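Local structure of copper-transporting ATPase (Sulfolobus solfataricus, 2YJ3) at residues A[59-64]-A[84-89]; A[47-52]-A[129-134]; A[219-224]-A[234-239]. The protein probably couples ATP hydrolysis to the transport of copper or related metal ions across the cell membrane, this chain being the catalytic part. The protein carries 1 engineered substitution. One frame throughout, in Å; residues are numbered along the deposited sequence.

Contact 1. Residues A[59-64]-A[84-89]; sequences AASVEA and KILEVK
S61 and L86 make the polar link between helix 53-63 and the loop that precedes strand 91-94. The amide N of L86 donates to S61 OG at 2.7 Å. The bond is fairly straight, with 159° at the hydrogen. S61 OG also bonds to the carbonyl O of A57, one turn back on its own helix. The hydroxyl is therefore gripped twice, as acceptor from the loop and as donor to the helix. Its torsion explains this: chi1 -64° puts OG beside the backbone N, opposite the carbonyl carbon, within bonding distance of both A57 O and the loop amide. L86 follows closely with its CB, 3.3 Å from S61 OG.

Two aliphatic groups touch the helix near this bond. I85 reaches in with the end of its chain. Its CD1 lies 3.7 Å from A60 O and 4.0 Å from A64 CB, and it also approaches A60 CB. The tip thus meets one turn of the helix at both ends. V88 comes with one methyl. CG2 is placed beside the valine N, while CG1 stands anti to it (chi1 178°). V88 CG2 meets S61 O at 3.3 Å and V62 CG2 at 4.2 Å. One bond from a loop amide to a serine hydroxyl and these methyls do the joining.

E63 belongs to the same segment, but its carboxylate leads away from the loop. It binds ATP and AMP in other structures of this protein, so the contact is probably close to the nucleotide site. Around it, A60 packs on A78 of helix 69-81. S61 and V88 both touch I103 of strand 98-103, and V62 lies on V99 of that strand and I108 of strand 106-111.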
loop_
_atom_site.group_PDB
_atom_site.type_symbol
_atom_site.label_atom_id
_atom_site.label_comp_id
_atom_site.label_asym_id
_atom_site.label_seq_id
_atom_site.Cartn_x
_atom_site.Cartn_y
_atom_site.Cartn_z
ATOM N N ALA A 59 1.281 -23.508 0.734
ATOM C CA ALA A 59 1.194 -22.125 0.280
ATOM C C ALA A 59 2.345 -21.270 0.845
ATOM O O ALA A 59 2.966 -20.512 0.126
ATOM C CB ALA A 59 -0.136 -21.536 0.693
ATOM N N ALA A 60 2.599 -21.382 2.143
ATOM C CA ALA A 60 3.637 -20.592 2.799
ATOM C C ALA A 60 5.010 -20.945 2.258
ATOM O O ALA A 60 5.882 -20.074 2.093
ATOM C CB ALA A 60 3.590 -20.825 4.333
ATOM N N SER A 61 5.210 -22.235 1.998
ATOM C CA SER A 61 6.476 -22.717 1.474
ATOM C C SER A 61 6.758 -22.097 0.106
ATOM O O SER A 61 7.888 -21.729 -0.184
ATOM C CB SER A 61 6.496 -24.251 1.395
ATOM O OG SER A 61 6.392 -24.843 2.678
ATOM N N VAL A 62 5.741 -21.972 -0.741
ATOM C CA VAL A 62 5.966 -21.307 -2.022
ATOM C C VAL A 62 6.095 -19.788 -1.833
ATOM O O VAL A 62 6.953 -19.145 -2.436
ATOM C CB VAL A 62 4.858 -21.632 -3.049
ATOM C CG1 VAL A 62 5.089 -20.852 -4.327
ATOM C CG2 VAL A 62 4.834 -23.125 -3.334
ATOM N N GLU A 63 5.246 -19.215 -0.992
ATOM C CA GLU A 63 5.280 -17.771 -0.781
ATOM C C GLU A 63 6.598 -17.304 -0.153
ATOM O O GLU A 63 6.961 -16.124 -0.258
ATOM C CB GLU A 63 4.087 -17.326 0.073
ATOM C CG GLU A 63 2.757 -17.395 -0.637
ATOM C CD GLU A 63 2.571 -16.281 -1.662
ATOM O OE1 GLU A 63 3.571 -15.808 -2.237
ATOM O OE2 GLU A 63 1.416 -15.870 -1.888
ATOM N N ALA A 64 7.316 -18.223 0.492
ATOM C CA ALA A 64 8.578 -17.863 1.145
ATOM C C ALA A 64 9.666 -17.458 0.163
ATOM O O ALA A 64 10.734 -17.004 0.560
ATOM C CB ALA A 64 9.073 -19.000 2.047
ATOM N N LYS A 84 6.163 -25.485 9.417
ATOM C CA LYS A 84 7.514 -25.189 8.948
ATOM C C LYS A 84 7.580 -25.098 7.431
ATOM O O LYS A 84 6.791 -25.712 6.726
ATOM C CB LYS A 84 8.537 -26.205 9.469
ATOM C CG LYS A 84 8.270 -27.636 9.060
ATOM C CD LYS A 84 9.432 -28.560 9.440
ATOM C CE LYS A 84 9.164 -29.992 8.965
ATOM N NZ LYS A 84 10.156 -30.984 9.469
ATOM N N ILE A 85 8.525 -24.305 6.949
ATOM C CA ILE A 85 8.740 -24.120 5.524
ATOM C C ILE A 85 9.325 -25.374 4.879
ATOM O O ILE A 85 10.291 -25.953 5.378
ATOM C CB ILE A 85 9.679 -22.933 5.260
ATOM C CG1 ILE A 85 9.046 -21.639 5.758
ATOM C CG2 ILE A 85 9.967 -22.808 3.774
ATOM C CD1 ILE A 85 7.752 -21.293 5.057
ATOM N N LEU A 86 8.739 -25.772 3.755
ATOM C CA LEU A 86 9.143 -26.983 3.039
ATOM C C LEU A 86 10.018 -26.659 1.822
ATOM O O LEU A 86 9.981 -25.546 1.293
ATOM C CB LEU A 86 7.896 -27.762 2.610
ATOM C CG LEU A 86 7.233 -28.722 3.608
ATOM C CD1 LEU A 86 7.817 -28.592 5.010
ATOM C CD2 LEU A 86 5.705 -28.554 3.626
ATOM N N GLU A 87 10.811 -27.623 1.370
ATOM C CA GLU A 87 11.622 -27.395 0.171
ATOM C C GLU A 87 10.777 -27.295 -1.104
ATOM O O GLU A 87 10.035 -28.210 -1.443
ATOM C CB GLU A 87 12.701 -28.473 0.012
ATOM N N VAL A 88 10.915 -26.175 -1.809
ATOM C CA VAL A 88 10.251 -25.953 -3.094
ATOM C C VAL A 88 11.234 -26.040 -4.263
ATOM O O VAL A 88 12.374 -25.595 -4.150
ATOM C CB VAL A 88 9.612 -24.553 -3.158
ATOM C CG1 VAL A 88 8.937 -24.309 -4.549
ATOM C CG2 VAL A 88 8.630 -24.356 -2.008
ATOM N N LYS A 89 10.777 -26.602 -5.378
ATOM C CA LYS A 89 11.530 -26.607 -6.629
ATOM C C LYS A 89 10.705 -25.938 -7.724
ATOM O O LYS A 89 9.477 -25.840 -7.628
ATOM C CB LYS A 89 11.880 -28.038 -7.054
#

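Contact 2. Residues A[47-52]-A[129-134]; sequences TQFIGD and ASFNIS
N132 O takes two backbone donors, T47 N at 2.8 Å and Q48 N at 3.3 Å. Two residues of the edge strand, T47 and Q48, are set opposite one, N132: a classic beta bulge in this antiparallel pair. The strands are neighbours in the six-stranded antiparallel sheet of the nucleotide-binding domain, and 45-50 is an outermost strand. Both donors reach the oxygen from the same face of its carbonyl plane. T47 OG1 adds a weak third bond to it. Beyond the bulge the ladder is regular. N132 N bonds to Q48 O, and I50 N and S130 N exchange bonds with each other's carbonyls. F49 and F131 form the non-hydrogen-bonded pair between them.

On the face with Q48 and N132, the two amide side chains run alongside each other in the same direction. Their amide planes are turned 73° apart, and Q48 NE2 stays 3.6 Å from N132 OD1.

On the other face the phenyl rings of F49 and F131 meet obliquely, with centroids 4.8 Å apart and planes at 44°. With chi1 172° the F49 ring swings away from its own backbone N, and its end approaches the partner strand. F49 CD1 lies over one face of the F131 ring, 3.3 Å from F131 CE2. L56 of helix 53-63 touches both rings, while Y77 of helix 69-81 packs on F49 and I74 on F131. The aromatic pair therefore joins sheet to helices. Next to CD1 on the F49 ring, CE1 comes 3.8 Å from A129 CB.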
loop_
_atom_site.group_PDB
_atom_site.type_symbol
_atom_site.label_atom_id
_atom_site.label_comp_id
_atom_site.label_asym_id
_atom_site.label_seq_id
_atom_site.Cartn_x
_atom_site.Cartn_y
_atom_site.Cartn_z
ATOM N N THR A 47 -6.506 -12.192 7.439
ATOM C CA THR A 47 -7.671 -12.068 8.317
ATOM C C THR A 47 -8.451 -13.378 8.419
ATOM O O THR A 47 -9.263 -13.560 9.333
ATOM C CB THR A 47 -8.613 -10.934 7.877
ATOM O OG1 THR A 47 -8.840 -11.021 6.467
ATOM C CG2 THR A 47 -7.996 -9.577 8.198
ATOM N N GLN A 48 -8.206 -14.297 7.489
ATOM C CA GLN A 48 -8.766 -15.648 7.610
ATOM C C GLN A 48 -8.170 -16.646 6.617
ATOM O O GLN A 48 -7.853 -16.307 5.489
ATOM C CB GLN A 48 -10.292 -15.632 7.492
ATOM C CG GLN A 48 -10.819 -16.025 6.127
ATOM C CD GLN A 48 -12.300 -16.382 6.166
ATOM O OE1 GLN A 48 -12.758 -17.098 7.065
ATOM N NE2 GLN A 48 -13.053 -15.889 5.187
ATOM N N PHE A 49 -7.997 -17.875 7.071
ATOM C CA PHE A 49 -7.532 -18.943 6.229
ATOM C C PHE A 49 -8.561 -20.064 6.276
ATOM O O PHE A 49 -8.926 -20.526 7.354
ATOM C CB PHE A 49 -6.194 -19.474 6.727
ATOM C CG PHE A 49 -5.749 -20.716 6.019
ATOM C CD1 PHE A 49 -5.320 -20.650 4.706
ATOM C CD2 PHE A 49 -5.785 -21.951 6.663
ATOM C CE1 PHE A 49 -4.924 -21.804 4.025
ATOM C CE2 PHE A 49 -5.406 -23.106 6.003
ATOM C CZ PHE A 49 -4.968 -23.031 4.677
ATOM N N ILE A 50 -9.003 -20.502 5.104
ATOM C CA ILE A 50 -9.875 -21.658 4.988
ATOM C C ILE A 50 -9.159 -22.802 4.278
ATOM O O ILE A 50 -8.698 -22.655 3.159
ATOM C CB ILE A 50 -11.187 -21.291 4.262
ATOM C CG1 ILE A 50 -11.966 -20.273 5.094
ATOM C CG2 ILE A 50 -12.056 -22.527 4.090
ATOM C CD1 ILE A 50 -13.206 -19.743 4.441
ATOM N N GLY A 51 -9.045 -23.948 4.934
ATOM C CA GLY A 51 -8.357 -25.074 4.325
ATOM C C GLY A 51 -7.645 -25.835 5.411
ATOM O O GLY A 51 -7.664 -25.398 6.554
ATOM N N ASP A 52 -7.032 -26.966 5.078
ATOM C CA ASP A 52 -6.274 -27.741 6.070
ATOM C C ASP A 52 -4.817 -27.275 6.222
ATOM O O ASP A 52 -4.302 -26.544 5.376
ATOM C CB ASP A 52 -6.364 -29.253 5.788
ATOM C CG ASP A 52 -5.492 -29.705 4.615
ATOM O OD1 ASP A 52 -4.503 -29.027 4.262
ATOM O OD2 ASP A 52 -5.799 -30.772 4.049
ATOM N N ALA A 129 -7.761 -24.363 -0.908
ATOM C CA ALA A 129 -7.697 -23.482 0.254
ATOM C C ALA A 129 -7.759 -22.039 -0.200
ATOM O O ALA A 129 -7.624 -21.751 -1.400
ATOM C CB ALA A 129 -6.400 -23.732 1.043
ATOM N N SER A 130 -7.929 -21.123 0.751
ATOM C CA SER A 130 -7.951 -19.699 0.421
ATOM C C SER A 130 -7.645 -18.804 1.623
ATOM O O SER A 130 -7.771 -19.231 2.777
ATOM C CB SER A 130 -9.305 -19.313 -0.180
ATOM O OG SER A 130 -10.300 -19.367 0.825
ATOM N N PHE A 131 -7.250 -17.561 1.343
ATOM C CA PHE A 131 -6.976 -16.561 2.385
ATOM C C PHE A 131 -7.778 -15.325 2.099
ATOM O O PHE A 131 -7.923 -14.935 0.930
ATOM C CB PHE A 131 -5.511 -16.087 2.354
ATOM C CG PHE A 131 -4.505 -17.162 2.615
ATOM C CD1 PHE A 131 -4.052 -17.973 1.581
ATOM C CD2 PHE A 131 -3.992 -17.350 3.890
ATOM C CE1 PHE A 131 -3.122 -18.961 1.827
ATOM C CE2 PHE A 131 -3.045 -18.329 4.140
ATOM C CZ PHE A 131 -2.617 -19.137 3.121
ATOM N N ASN A 132 -8.289 -14.708 3.162
ATOM C CA ASN A 132 -8.680 -13.309 3.116
ATOM C C ASN A 132 -7.497 -12.542 3.705
ATOM O O ASN A 132 -7.015 -12.910 4.760
ATOM C CB ASN A 132 -9.923 -13.071 3.976
ATOM C CG ASN A 132 -11.202 -12.980 3.161
ATOM O OD1 ASN A 132 -11.627 -13.947 2.521
ATOM N ND2 ASN A 132 -11.835 -11.813 3.197
ATOM N N ILE A 133 -7.009 -11.511 3.022
ATOM C CA ILE A 133 -5.965 -10.657 3.581
ATOM C C ILE A 133 -6.435 -9.208 3.561
ATOM O O ILE A 133 -7.127 -8.789 2.638
ATOM C CB ILE A 133 -4.619 -10.761 2.821
ATOM C CG1 ILE A 133 -4.634 -9.900 1.563
ATOM C CG2 ILE A 133 -4.269 -12.201 2.505
ATOM C CD1 ILE A 133 -4.214 -8.455 1.799
ATOM N N SER A 134 -6.058 -8.439 4.574
ATOM C CA SER A 134 -6.452 -7.039 4.613
ATOM C C SER A 134 -5.313 -6.121 5.051
ATOM O O SER A 134 -4.364 -6.555 5.715
ATOM C CB SER A 134 -7.666 -6.853 5.524
ATOM O OG SER A 134 -7.299 -7.025 6.876
#

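Contact 3. Residues A[219-224]-A[234-239]; sequences VSVAMG and ADIILV
D235 grips the start of strand 219-223 through S220. The contact is a parallel strand pair of the seven-stranded mixed sheet in the phosphorylation domain, which has the Rossmann-like HAD fold. The D235 side chain can be followed outward. CB lies 3.2 Å from S220 O. CG is set beside the backbone N (chi1 -71°), which turns the carboxylate toward the other strand. D235 CG lies 3.6 Å from S220 OG. OD1 has a long, weak ion pair with K17. OD2 ends 3.3 Å from V219 CA and takes a weak bond from S220 N. S220 returns the grip: its hydroxyl accepts from D235 N at 2.9 Å with a nearly straight angle of 173°. Each side chain takes a bond from the other's backbone, the one to D235 OD2 being weak, just ahead of the regular ladder.

The ladder follows. I236 N bonds to S220 O, A222 N to I236 O, and L238 N to A222 O. Each amide meets its acceptor almost in line with the carbonyl bond. V221 and I236 share one face with M223 and L238, and V221 CG2 touches I236 CB at 4.1 Å. V221 also packs on I204 of strand 201-205, and I236 on V21 of helix 20-27 and I16 of strand 15-16. The pair thus lies between those two strands in the sheet. On the other face A222 CB meets A234 CB at 3.6 Å.

At the C-terminal end an inverse gamma turn is centred on L238, with a weak bond from V239 N to I237 O. The chain leaves the sheet there. G224 N makes a weak bond to L238 O and another to N241 OD1. The first of these, G224 N to L238 O, is 2.9 Å long but bent.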
loop_
_atom_site.group_PDB
_atom_site.type_symbol
_atom_site.label_atom_id
_atom_site.label_comp_id
_atom_site.label_asym_id
_atom_site.label_seq_id
_atom_site.Cartn_x
_atom_site.Cartn_y
_atom_site.Cartn_z
ATOM N N VAL A 219 2.815 18.490 -5.558
ATOM C CA VAL A 219 3.905 18.036 -4.699
ATOM C C VAL A 219 3.663 16.598 -4.291
ATOM O O VAL A 219 2.580 16.237 -3.838
ATOM C CB VAL A 219 4.187 18.981 -3.492
ATOM C CG1 VAL A 219 3.019 19.915 -3.257
ATOM C CG2 VAL A 219 4.563 18.184 -2.223
ATOM N N SER A 220 4.674 15.774 -4.512
ATOM C CA SER A 220 4.553 14.353 -4.322
ATOM C C SER A 220 5.362 13.887 -3.126
ATOM O O SER A 220 6.493 14.318 -2.915
ATOM C CB SER A 220 5.045 13.620 -5.568
ATOM O OG SER A 220 6.384 13.987 -5.860
ATOM N N VAL A 221 4.779 12.964 -2.375
ATOM C CA VAL A 221 5.448 12.352 -1.254
ATOM C C VAL A 221 5.464 10.838 -1.445
ATOM O O VAL A 221 4.421 10.217 -1.634
ATOM C CB VAL A 221 4.713 12.685 0.049
ATOM C CG1 VAL A 221 5.418 12.052 1.249
ATOM C CG2 VAL A 221 4.589 14.175 0.213
ATOM N N ALA A 222 6.660 10.257 -1.404
ATOM C CA ALA A 222 6.849 8.814 -1.406
ATOM C C ALA A 222 7.119 8.296 0.008
ATOM O O ALA A 222 7.864 8.917 0.765
ATOM C CB ALA A 222 8.024 8.456 -2.302
ATOM N N MET A 223 6.542 7.144 0.352
ATOM C CA MET A 223 6.890 6.465 1.597
ATOM C C MET A 223 8.301 5.849 1.546
ATOM O O MET A 223 8.837 5.563 0.474
ATOM C CB MET A 223 5.860 5.383 1.927
ATOM C CG MET A 223 4.424 5.883 1.983
ATOM S SD MET A 223 4.111 7.016 3.356
ATOM C CE MET A 223 4.396 5.921 4.746
ATOM N N GLY A 224 8.899 5.643 2.714
ATOM C CA GLY A 224 10.165 4.938 2.791
ATOM C C GLY A 224 9.974 3.458 2.519
ATOM O O GLY A 224 10.945 2.741 2.271
ATOM N N ALA A 234 10.339 11.346 -6.234
ATOM C CA ALA A 234 9.308 12.110 -5.530
ATOM C C ALA A 234 9.884 13.365 -4.886
ATOM O O ALA A 234 11.055 13.403 -4.504
ATOM C CB ALA A 234 8.641 11.237 -4.463
ATOM N N ASP A 235 9.054 14.391 -4.750
ATOM C CA ASP A 235 9.481 15.640 -4.136
ATOM C C ASP A 235 9.941 15.443 -2.699
ATOM O O ASP A 235 10.905 16.068 -2.248
ATOM C CB ASP A 235 8.343 16.651 -4.175
ATOM C CG ASP A 235 8.075 17.165 -5.575
ATOM O OD1 ASP A 235 8.869 16.856 -6.490
ATOM O OD2 ASP A 235 7.076 17.885 -5.762
ATOM N N ILE A 236 9.239 14.579 -1.974
ATOM C CA ILE A 236 9.576 14.315 -0.583
ATOM C C ILE A 236 9.536 12.841 -0.288
ATOM O O ILE A 236 8.528 12.183 -0.528
ATOM C CB ILE A 236 8.596 14.979 0.378
ATOM C CG1 ILE A 236 8.598 16.488 0.182
ATOM C CG2 ILE A 236 8.942 14.601 1.822
ATOM C CD1 ILE A 236 7.415 17.157 0.825
ATOM N N ILE A 237 10.624 12.318 0.253
ATOM C CA ILE A 237 10.615 10.940 0.699
ATOM C C ILE A 237 10.441 10.871 2.227
ATOM O O ILE A 237 11.209 11.487 2.988
ATOM C CB ILE A 237 11.882 10.199 0.228
ATOM C CG1 ILE A 237 12.041 10.371 -1.286
ATOM C CG2 ILE A 237 11.831 8.739 0.627
ATOM C CD1 ILE A 237 13.090 9.482 -1.909
ATOM N N LEU A 238 9.412 10.149 2.667
ATOM C CA LEU A 238 9.153 9.978 4.097
ATOM C C LEU A 238 9.944 8.797 4.597
ATOM O O LEU A 238 9.386 7.701 4.759
ATOM C CB LEU A 238 7.670 9.719 4.376
ATOM C CG LEU A 238 6.820 10.804 5.029
ATOM C CD1 LEU A 238 5.682 10.164 5.802
ATOM C CD2 LEU A 238 7.641 11.656 5.957
ATOM N N VAL A 239 11.239 9.015 4.849
ATOM C CA VAL A 239 12.121 7.942 5.294
ATOM C C VAL A 239 11.525 7.280 6.506
ATOM O O VAL A 239 11.618 6.064 6.691
ATOM C CB VAL A 239 13.484 8.470 5.772
ATOM C CG1 VAL A 239 14.461 7.317 5.927
ATOM C CG2 VAL A 239 14.012 9.503 4.828
#

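In the fold
From the N terminus the chain first builds part of the mixed sheet, then enters the nucleotide-binding domain at strand 45-50. Contact 2 opens here and contact 1 opens soon after, on the following helix 53-63. Contact 1 closes first, after helix 69-81. Contact 2 closes only after the rest of the antiparallel sheet, at strand 126-134, so contact 1 lies within its span. The two touch where A59 packs on F131. The chain returns to the mixed sheet, where contact 3, in series with the others, opens and closes over a nine-residue connection, most of it not modelled. Contacts 2 and 3 lie on opposite sides of the chain's centre, their nearest atoms about 15 Å apart.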